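Local coordinates for putative uncharacterized protein (Ustilago maydis, PDB 4GNX) that is a subunit of replication protein A, the three-chain complex that binds single-stranded DNA, and carries an OB-fold domain followed by a C-terminal helix, at residues I115-N118 with E119-H123. Residues are numbered along the deposited sequence; the frame is centred on the assembly and turned at random.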
loop_
_atom_site.group_PDB
_atom_site.type_symbol
_atom_site.label_atom_id
_atom_site.label_comp_id
_atom_site.label_asym_id
_atom_site.label_seq_id
_atom_site.Cartn_x
_atom_site.Cartn_y
_atom_site.Cartn_z
ATOM N N ILE B 115 16.842 3.226 -8.712
ATOM C CA ILE B 115 17.450 3.343 -7.383
ATOM C C ILE B 115 18.100 2.017 -6.936
ATOM O O ILE B 115 19.332 1.944 -6.713
ATOM C CB ILE B 115 16.426 3.866 -6.309
ATOM C CG1 ILE B 115 15.660 5.108 -6.812
ATOM C CG2 ILE B 115 17.134 4.180 -4.990
ATOM C CD1 ILE B 115 14.801 5.816 -5.770
ATOM N N ASP B 116 17.247 1.003 -6.797
ATOM C CA ASP B 116 17.626 -0.364 -6.504
ATOM C C ASP B 116 16.706 -1.271 -7.335
ATOM O O ASP B 116 15.719 -0.810 -7.920
ATOM C CB ASP B 116 17.486 -0.640 -5.001
ATOM C CG ASP B 116 16.057 -0.453 -4.480
ATOM O OD1 ASP B 116 15.789 -0.716 -3.278
ATOM O OD2 ASP B 116 15.183 -0.049 -5.266
ATOM N N TYR B 117 17.035 -2.552 -7.391
ATOM C CA TYR B 117 16.261 -3.510 -8.168
ATOM C C TYR B 117 14.840 -3.684 -7.652
ATOM O O TYR B 117 13.929 -3.933 -8.434
ATOM C CB TYR B 117 16.959 -4.868 -8.207
ATOM C CG TYR B 117 16.311 -5.794 -9.165
ATOM C CD1 TYR B 117 16.492 -5.629 -10.533
ATOM C CD2 TYR B 117 15.475 -6.804 -8.720
ATOM C CE1 TYR B 117 15.873 -6.460 -11.442
ATOM C CE2 TYR B 117 14.850 -7.645 -9.613
ATOM C CZ TYR B 117 15.055 -7.473 -10.982
ATOM O OH TYR B 117 14.443 -8.295 -11.917
ATOM N N ASN B 118 14.648 -3.557 -6.345
ATOM C CA ASN B 118 13.320 -3.639 -5.779
ATOM C C ASN B 118 12.343 -2.678 -6.428
ATOM O O ASN B 118 11.149 -2.960 -6.464
ATOM C CB ASN B 118 13.346 -3.375 -4.287
ATOM C CG ASN B 118 14.057 -4.454 -3.515
ATOM O OD1 ASN B 118 13.641 -5.610 -3.527
ATOM N ND2 ASN B 118 15.118 -4.081 -2.812
ATOM N N GLU B 119 12.815 -1.541 -6.928
ATOM C CA GLU B 119 11.915 -0.641 -7.614
ATOM C C GLU B 119 11.313 -1.275 -8.867
ATOM O O GLU B 119 10.107 -1.114 -9.139
ATOM C CB GLU B 119 12.606 0.652 -7.984
ATOM C CG GLU B 119 11.633 1.674 -8.572
ATOM C CD GLU B 119 12.263 3.033 -8.856
ATOM O OE1 GLU B 119 13.516 3.171 -8.862
ATOM O OE2 GLU B 119 11.487 3.979 -9.082
ATOM N N VAL B 120 12.148 -1.985 -9.631
ATOM C CA VAL B 120 11.691 -2.728 -10.802
ATOM C C VAL B 120 10.546 -3.673 -10.409
ATOM O O VAL B 120 9.510 -3.769 -11.091
ATOM C CB VAL B 120 12.808 -3.569 -11.394
ATOM C CG1 VAL B 120 12.347 -4.178 -12.702
ATOM C CG2 VAL B 120 14.075 -2.741 -11.607
ATOM N N MET B 121 10.719 -4.348 -9.279
ATOM C CA MET B 121 9.695 -5.248 -8.797
ATOM C C MET B 121 8.467 -4.480 -8.372
ATOM O O MET B 121 7.360 -4.824 -8.751
ATOM C CB MET B 121 10.243 -6.122 -7.675
ATOM C CG MET B 121 11.440 -6.945 -8.125
ATOM S SD MET B 121 10.948 -8.182 -9.347
ATOM C CE MET B 121 11.414 -7.495 -10.935
ATOM N N PHE B 122 8.663 -3.425 -7.593
ATOM C CA PHE B 122 7.562 -2.572 -7.128
ATOM C C PHE B 122 6.748 -2.077 -8.292
ATOM O O PHE B 122 5.525 -2.048 -8.250
ATOM C CB PHE B 122 8.132 -1.372 -6.386
ATOM C CG PHE B 122 7.143 -0.277 -6.152
ATOM C CD1 PHE B 122 6.353 -0.266 -4.994
ATOM C CD2 PHE B 122 7.019 0.759 -7.057
ATOM C CE1 PHE B 122 5.446 0.753 -4.763
ATOM C CE2 PHE B 122 6.114 1.777 -6.820
ATOM C CZ PHE B 122 5.328 1.770 -5.678
ATOM N N HIS B 123 7.440 -1.700 -9.354
ATOM C CA HIS B 123 6.731 -1.210 -10.521
ATOM C C HIS B 123 5.770 -2.175 -11.221
ATOM O O HIS B 123 4.708 -1.742 -11.703
ATOM C CB HIS B 123 7.671 -0.622 -11.543
ATOM C CG HIS B 123 6.952 -0.213 -12.760
ATOM N ND1 HIS B 123 5.971 0.718 -12.716
ATOM C CD2 HIS B 123 6.988 -0.696 -14.053
ATOM C CE1 HIS B 123 5.441 0.867 -13.949
ATOM N NE2 HIS B 123 6.063 0.008 -14.768
#
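The backbone N of Glu-119 is gripped twice by Asp-116, the N-cap residue of helix 117-135, which follows the OB-fold barrel of this replication protein A subunit. Asp-116 OD2 accepts the capping bond at 3.3 Å from Glu-119 N, which lies above the carboxylate plane, while the carbonyl O of Asp-116 takes the same N-H at 3.2 Å. Setting CG between the backbone N and the carbonyl carbon (chi1 60°) turns OD2 toward this N-H at the start of the helix. A weak bond from Asn-118 ND2 reaches the other oxygen, OD1; ND2 also donates to Asp-90 O, and Asn-118 OD1 accepts from Asp-92 N, of a neighbouring subunit.

Glu-119 extends back toward the barrel, where OE1 takes a weak but nearly straight bond (170°) from the N of Ile-115 and OE2 forms salt bridges with Arg-92 and Arg-112.

One turn on, Phe-122 N donates to Asn-118 O at 2.8 Å. Val-120 CB lies over one face of the Tyr-117 ring, offset toward its rim. Met-121 makes an oblique Met-aromatic contact with that ring; its bent chain carries CE to 3.6 Å from Tyr-117 CZ, beside the hydroxyl that bonds Glu-62 of the same neighbouring subunit.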